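Local coordinates for protein JamJ (Lyngbya majuscula, PDB 5DOZ) that probably reduces enoyl intermediates with NADPH, as the enoyl reductase domain of a polyketide synthase, at residues D224-S229 with D241-E246; R206-A211 with I236-D241. One frame throughout, in Å; residues are numbered along the deposited sequence.

Contact 1: D224-S229 with D241-E246. With NDP (NADPH dihydro-nicotinamide-adenine-dinucleotide phosphate), chain E.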
# COMPACT_ATOMS: atom_id res chain seq x y z
N ASP A 224 15.48 11.75 11.14
CA ASP A 224 14.44 11.91 12.15
C ASP A 224 13.31 10.90 11.96
O ASP A 224 12.61 10.55 12.92
CB ASP A 224 13.89 13.33 12.11
CG ASP A 224 14.98 14.37 12.30
OD1 ASP A 224 15.53 14.45 13.42
OD2 ASP A 224 15.28 15.10 11.33
N VAL A 225 13.12 10.44 10.72
CA VAL A 225 12.04 9.53 10.38
C VAL A 225 12.52 8.44 9.43
O VAL A 225 13.21 8.72 8.45
CB VAL A 225 10.85 10.29 9.72
CG1 VAL A 225 9.71 9.34 9.39
CG2 VAL A 225 10.35 11.41 10.63
N ILE A 226 12.16 7.19 9.74
CA ILE A 226 12.31 6.08 8.79
C ILE A 226 10.93 5.54 8.41
O ILE A 226 10.09 5.30 9.27
CB ILE A 226 13.18 4.93 9.33
CG1 ILE A 226 14.58 5.44 9.68
CG2 ILE A 226 13.30 3.80 8.31
CD1 ILE A 226 15.46 4.41 10.35
N PHE A 227 10.71 5.37 7.10
CA PHE A 227 9.52 4.72 6.57
C PHE A 227 9.99 3.37 6.03
O PHE A 227 10.58 3.29 4.95
CB PHE A 227 8.91 5.59 5.47
CG PHE A 227 7.63 5.05 4.88
CD1 PHE A 227 6.41 5.26 5.50
CD2 PHE A 227 7.65 4.35 3.67
CE1 PHE A 227 5.23 4.77 4.95
CE2 PHE A 227 6.48 3.86 3.12
CZ PHE A 227 5.27 4.07 3.76
N ASN A 228 9.76 2.31 6.81
CA ASN A 228 10.41 1.02 6.54
C ASN A 228 9.48 -0.16 6.30
O ASN A 228 8.42 -0.26 6.92
CB ASN A 228 11.37 0.66 7.68
CG ASN A 228 11.96 -0.73 7.51
OD1 ASN A 228 12.52 -1.05 6.46
ND2 ASN A 228 11.81 -1.57 8.53
N SER A 229 9.90 -1.05 5.41
CA SER A 229 9.21 -2.32 5.17
C SER A 229 10.16 -3.52 5.06
O SER A 229 9.74 -4.61 4.68
CB SER A 229 8.30 -2.22 3.94
OG SER A 229 9.02 -2.39 2.73
N ASP A 241 20.25 2.40 13.98
CA ASP A 241 21.53 3.14 13.97
C ASP A 241 21.45 4.48 13.24
O ASP A 241 22.06 5.46 13.68
CB ASP A 241 22.65 2.29 13.35
CG ASP A 241 22.93 1.02 14.14
OD1 ASP A 241 22.32 0.81 15.22
OD2 ASP A 241 23.77 0.22 13.68
N VAL A 242 20.69 4.53 12.15
CA VAL A 242 20.56 5.77 11.36
C VAL A 242 19.47 6.70 11.89
O VAL A 242 19.32 7.82 11.42
CB VAL A 242 20.35 5.50 9.85
CG1 VAL A 242 21.58 4.86 9.25
CG2 VAL A 242 19.11 4.65 9.59
N LEU A 243 18.70 6.22 12.86
CA LEU A 243 17.61 6.99 13.44
C LEU A 243 18.17 7.99 14.47
O LEU A 243 18.90 7.60 15.39
CB LEU A 243 16.59 6.03 14.08
CG LEU A 243 15.10 6.35 14.20
CD1 LEU A 243 14.54 7.08 12.98
CD2 LEU A 243 14.34 5.06 14.43
N ALA A 244 17.83 9.26 14.28
CA ALA A 244 18.29 10.34 15.15
C ALA A 244 17.74 10.21 16.57
O ALA A 244 16.91 9.33 16.85
CB ALA A 244 17.90 11.70 14.56
N LEU A 245 18.19 11.09 17.46
CA LEU A 245 17.66 11.12 18.82
C LEU A 245 16.21 11.56 18.77
O LEU A 245 15.88 12.57 18.14
CB LEU A 245 18.49 12.03 19.73
CG LEU A 245 18.22 11.97 21.24
CD1 LEU A 245 18.67 10.63 21.82
CD2 LEU A 245 18.90 13.12 21.97
N GLU A 246 15.34 10.78 19.42
CA GLU A 246 13.89 10.98 19.41
C GLU A 246 13.26 10.57 18.07
O GLU A 246 12.07 10.78 17.86
CB GLU A 246 13.50 12.44 19.73
CG GLU A 246 14.11 13.04 20.99
CD GLU A 246 13.85 14.54 21.09
OE1 GLU A 246 12.76 14.93 21.55
OE2 GLU A 246 14.73 15.33 20.71
PA NDP E . 5.98 -3.58 -3.68
O1A NDP E . 6.05 -5.03 -4.14
O2A NDP E . 5.56 -2.50 -4.65
O5B NDP E . 7.43 -3.16 -3.14
C5B NDP E . 8.43 -4.11 -2.80
C4B NDP E . 9.78 -3.45 -3.02
O4B NDP E . 10.74 -4.03 -2.14
C3B NDP E . 10.31 -3.64 -4.44
O3B NDP E . 10.00 -2.53 -5.29
C2B NDP E . 11.80 -3.69 -4.24
O2B NDP E . 12.32 -2.39 -4.46
C1B NDP E . 12.02 -4.01 -2.77
N9A NDP E . 12.67 -5.32 -2.59
C8A NDP E . 12.36 -6.46 -3.24
N7A NDP E . 13.16 -7.47 -2.83
C5A NDP E . 13.99 -6.97 -1.89
C6A NDP E . 15.07 -7.49 -1.03
N6A NDP E . 15.45 -8.79 -1.09
N1A NDP E . 15.68 -6.63 -0.18
C2A NDP E . 15.33 -5.33 -0.10
N3A NDP E . 14.35 -4.80 -0.85
C4A NDP E . 13.66 -5.56 -1.74
O3 NDP E . 5.11 -3.51 -2.33
PN NDP E . 4.44 -2.19 -1.69
O1N NDP E . 5.28 -0.99 -1.97
O2N NDP E . 2.98 -2.17 -2.05
O5D NDP E . 4.54 -2.49 -0.11
C5D NDP E . 5.79 -2.73 0.54
C4D NDP E . 5.59 -3.53 1.82
O4D NDP E . 4.64 -2.89 2.68
C3D NDP E . 5.03 -4.92 1.57
O3D NDP E . 5.67 -5.81 2.48
C2D NDP E . 3.55 -4.80 1.88
O2D NDP E . 2.93 -6.03 2.26
C1D NDP E . 3.55 -3.76 3.00
N1N NDP E . 2.30 -3.00 3.06
C2N NDP E . 1.74 -2.82 4.26
C3N NDP E . 0.72 -1.90 4.46
C7N NDP E . 0.30 -1.55 5.86
O7N NDP E . -0.84 -1.16 6.09
N7N NDP E . 1.18 -1.68 6.85
C4N NDP E . -0.04 -1.35 3.27
C5N NDP E . 0.73 -1.52 2.04
C6N NDP E . 1.81 -2.40 1.96
P2B NDP E . 13.86 -2.17 -4.85
O1X NDP E . 14.06 -2.98 -6.11
O2X NDP E . 13.92 -0.68 -5.04
O3X NDP E . 14.63 -2.67 -3.66

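Contact 2: R206-A211 with I236-D241. With NDP (NADPH dihydro-nicotinamide-adenine-dinucleotide phosphate), chain E.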
# COMPACT_ATOMS: atom_id res chain seq x y z
N ARG A 206 19.39 -3.20 -1.17
CA ARG A 206 19.75 -4.61 -1.12
C ARG A 206 20.98 -4.91 -0.26
O ARG A 206 21.39 -6.06 -0.14
CB ARG A 206 19.94 -5.18 -2.54
CG ARG A 206 18.81 -4.85 -3.52
CD ARG A 206 17.43 -5.11 -2.93
NE ARG A 206 16.38 -5.05 -3.95
CZ ARG A 206 15.96 -6.10 -4.65
NH1 ARG A 206 16.49 -7.30 -4.44
NH2 ARG A 206 15.01 -5.95 -5.57
N THR A 207 21.56 -3.87 0.33
CA THR A 207 22.69 -4.02 1.24
C THR A 207 22.45 -3.20 2.49
O THR A 207 21.66 -2.25 2.47
CB THR A 207 24.03 -3.62 0.58
OG1 THR A 207 23.96 -2.26 0.13
CG2 THR A 207 24.38 -4.53 -0.60
N THR A 208 23.12 -3.57 3.58
CA THR A 208 22.95 -2.87 4.85
C THR A 208 23.92 -1.69 5.01
O THR A 208 23.86 -0.97 6.00
CB THR A 208 23.07 -3.82 6.06
OG1 THR A 208 24.11 -4.77 5.84
CG2 THR A 208 21.75 -4.55 6.29
N GLU A 209 24.78 -1.50 4.02
CA GLU A 209 25.77 -0.43 4.04
C GLU A 209 25.17 0.99 3.93
O GLU A 209 25.91 1.98 3.97
CB GLU A 209 26.83 -0.65 2.94
CG GLU A 209 26.31 -0.47 1.52
CD GLU A 209 27.28 -0.96 0.46
OE1 GLU A 209 28.50 -0.70 0.60
OE2 GLU A 209 26.83 -1.59 -0.52
N PHE A 210 23.85 1.08 3.82
CA PHE A 210 23.16 2.38 3.77
C PHE A 210 23.35 3.14 5.08
O PHE A 210 23.39 4.37 5.10
CB PHE A 210 21.66 2.23 3.43
CG PHE A 210 20.85 1.54 4.49
CD1 PHE A 210 20.29 2.27 5.54
CD2 PHE A 210 20.65 0.17 4.45
CE1 PHE A 210 19.55 1.63 6.53
CE2 PHE A 210 19.92 -0.48 5.43
CZ PHE A 210 19.37 0.25 6.47
N ALA A 211 23.46 2.38 6.18
CA ALA A 211 23.62 2.94 7.52
C ALA A 211 24.86 3.82 7.64
O ALA A 211 24.77 4.95 8.12
CB ALA A 211 23.66 1.82 8.55
N ILE A 236 16.64 -4.20 10.69
CA ILE A 236 16.01 -3.41 11.75
C ILE A 236 17.04 -2.69 12.62
O ILE A 236 16.89 -1.51 12.91
CB ILE A 236 15.01 -4.24 12.59
CG1 ILE A 236 13.80 -4.63 11.72
CG2 ILE A 236 14.56 -3.45 13.81
CD1 ILE A 236 12.86 -5.64 12.35
N GLN A 237 18.09 -3.41 13.01
CA GLN A 237 19.17 -2.85 13.82
C GLN A 237 19.89 -1.72 13.08
O GLN A 237 20.22 -0.69 13.67
CB GLN A 237 20.16 -3.94 14.25
CG GLN A 237 21.28 -3.46 15.18
CD GLN A 237 20.76 -3.00 16.53
OE1 GLN A 237 20.44 -3.82 17.39
NE2 GLN A 237 20.68 -1.69 16.72
N LYS A 238 20.12 -1.92 11.78
CA LYS A 238 20.74 -0.90 10.93
C LYS A 238 19.87 0.35 10.83
O LYS A 238 20.39 1.47 10.82
CB LYS A 238 21.05 -1.45 9.53
CG LYS A 238 22.19 -2.47 9.48
CD LYS A 238 23.49 -1.91 10.05
CE LYS A 238 24.62 -2.94 9.97
NZ LYS A 238 24.30 -4.22 10.67
N ASN A 239 18.55 0.15 10.74
CA ASN A 239 17.60 1.27 10.77
C ASN A 239 17.68 2.06 12.08
O ASN A 239 17.70 3.29 12.06
CB ASN A 239 16.17 0.78 10.53
CG ASN A 239 15.91 0.36 9.09
OD1 ASN A 239 16.61 0.78 8.17
ND2 ASN A 239 14.90 -0.47 8.89
N LEU A 240 17.75 1.36 13.21
CA LEU A 240 17.89 2.03 14.50
C LEU A 240 19.15 2.89 14.56
O LEU A 240 19.13 3.99 15.12
CB LEU A 240 17.89 1.03 15.66
CG LEU A 240 16.66 0.14 15.89
CD1 LEU A 240 16.87 -0.70 17.13
CD2 LEU A 240 15.38 0.95 16.01
N ASP A 241 20.25 2.40 13.98
CA ASP A 241 21.53 3.14 13.97
C ASP A 241 21.45 4.48 13.24
O ASP A 241 22.06 5.46 13.68
CB ASP A 241 22.65 2.29 13.35
CG ASP A 241 22.93 1.02 14.14
OD1 ASP A 241 22.32 0.81 15.22
OD2 ASP A 241 23.77 0.22 13.68
PA NDP E . 5.98 -3.58 -3.68
O1A NDP E . 6.05 -5.03 -4.14
O2A NDP E . 5.56 -2.50 -4.65
O5B NDP E . 7.43 -3.16 -3.14
C5B NDP E . 8.43 -4.11 -2.80
C4B NDP E . 9.78 -3.45 -3.02
O4B NDP E . 10.74 -4.03 -2.14
C3B NDP E . 10.31 -3.64 -4.44
O3B NDP E . 10.00 -2.53 -5.29
C2B NDP E . 11.80 -3.69 -4.24
O2B NDP E . 12.32 -2.39 -4.46
C1B NDP E . 12.02 -4.01 -2.77
N9A NDP E . 12.67 -5.32 -2.59
C8A NDP E . 12.36 -6.46 -3.24
N7A NDP E . 13.16 -7.47 -2.83
C5A NDP E . 13.99 -6.97 -1.89
C6A NDP E . 15.07 -7.49 -1.03
N6A NDP E . 15.45 -8.79 -1.09
N1A NDP E . 15.68 -6.63 -0.18
C2A NDP E . 15.33 -5.33 -0.10
N3A NDP E . 14.35 -4.80 -0.85
C4A NDP E . 13.66 -5.56 -1.74
O3 NDP E . 5.11 -3.51 -2.33
PN NDP E . 4.44 -2.19 -1.69
O1N NDP E . 5.28 -0.99 -1.97
O2N NDP E . 2.98 -2.17 -2.05
O5D NDP E . 4.54 -2.49 -0.11
C5D NDP E . 5.79 -2.73 0.54
C4D NDP E . 5.59 -3.53 1.82
O4D NDP E . 4.64 -2.89 2.68
C3D NDP E . 5.03 -4.92 1.57
O3D NDP E . 5.67 -5.81 2.48
C2D NDP E . 3.55 -4.80 1.88
O2D NDP E . 2.93 -6.03 2.26
C1D NDP E . 3.55 -3.76 3.00
N1N NDP E . 2.30 -3.00 3.06
C2N NDP E . 1.74 -2.82 4.26
C3N NDP E . 0.72 -1.90 4.46
C7N NDP E . 0.30 -1.55 5.86
O7N NDP E . -0.84 -1.16 6.09
N7N NDP E . 1.18 -1.68 6.85
C4N NDP E . -0.04 -1.35 3.27
C5N NDP E . 0.73 -1.52 2.04
C6N NDP E . 1.81 -2.40 1.96
P2B NDP E . 13.86 -2.17 -4.85
O1X NDP E . 14.06 -2.98 -6.11
O2X NDP E . 13.92 -0.68 -5.04
O3X NDP E . 14.63 -2.67 -3.66

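Contact 1: D224-S229 with D241-E246
Ile226 meets Val242 and Leu243 in a buried, largely apolar contact between strand 223-228 and the place where helix 235-242 runs into strand 243-244. Strand 223-228, helix 235-242 and strand 247-251 form a beta-alpha-beta crossover: strands 223-228 and 247-251 lie parallel and adjacent in the six-stranded sheet, and the helix connects them. The contact therefore sits where the crossover returns toward the sheet, within the Rossmann-type nucleotide-binding half of the enzyme. Carbon-carbon distances at van der Waals range define it. With CG1 beside the backbone N of Ile226 (chi1 -59°) and the chain then extended, the CD1 methyl of Ile226 comes to 3.7 Å from CG2 of Val242, the two side chains crossing at about a right angle. Leu243 approaches the same isoleucine with one branch, its CD1 lying 3.7 Å from CG1 of Ile226. CD1 of Leu243 also comes to 4.0 Å from the backbone O of Asp224. At the outer end the CB of Ala244 rests 3.8 Å from OD1 of Asp224, while OD2 of this carboxylate takes a weak hydrogen bond from the backbone N of Arg157. At the other end of the strand, CB of Ser229 packs 3.7 Å from C4D of the NADPH. No hydrogen bond crosses between the segments; the carbonyls of Leu243 and Ala244 are taken by the guanidinium of Arg267, and Ile226 pairs through its backbone with Arg248 and Ile250. Van der Waals contact, chiefly of Ile226 and Asp224, thus joins the segments, while polar bonding is left to neighbouring elements.

Contact 2: R206-A211 with I236-D241
Lys238 lays its aliphatic chain across Thr208 and Ala211, while Phe210 and Asn239 meet beside it, packing the loop into helix 210-218 and that helix's first turn on helix 235-242 in the Rossmann-type half. With CG anti to its carbonyl carbon (chi1 -71°), Lys238 sets CG 3.8 Å from CB of Thr208; the bend at chi2 turns CD of Lys238 to 4.0 Å from CB of Ala211. CZ of Phe210 reaches CB of Lys238 and, at 3.3 Å, OD1 of Asn239, which comes to the ring obliquely; ring and amide planes stand 47° apart. The amide is held by outside partners, OD1 bonding to His161 NE2 and ND2 to Tyr249 OH. Just past strand 201-204, the Arg206 guanidinium presents one face to the adenine, with C5A 3.4 Å above its plane. Its NE bonds to O3X of the NADPH 2'-phosphate at 3.0 Å, and its NH2 to O1X at 3.2 Å, nearly straight at 171°. A leucine in its place would probably leave both phosphate oxygens without these donors and the adenine without its flat cover. This phosphate grip is consistent with use of NADPH, whereas the segments themselves meet through van der Waals contacts, without a hydrogen bond.

How the contacts relate
Helix 235-242 serves both contacts, which share Asp241 and have centres about 10 Å apart. Contact 1 sets the helix's end and the chain beyond it against a strand of the parallel sheet; contact 2 sets the helix against the loop and first turn of helix 210-218. Both mix buried residues with partly exposed ones, Asp224 and Ala244 in contact 1, Thr208 and Lys238 in contact 2. Contact 1 rests mainly on branched apolar chains and a carboxylate beside a methyl, contact 2 on a lysine's aliphatic part and an aromatic ring beside an amide. Asn239 and Asn228 pack together, and Val242 lies against Ala211, joining the two interfaces. Each reaches NADPH differently: Ser229 by van der Waals packing at a ribose, Arg206 by hydrogen bonds to the 2'-phosphate.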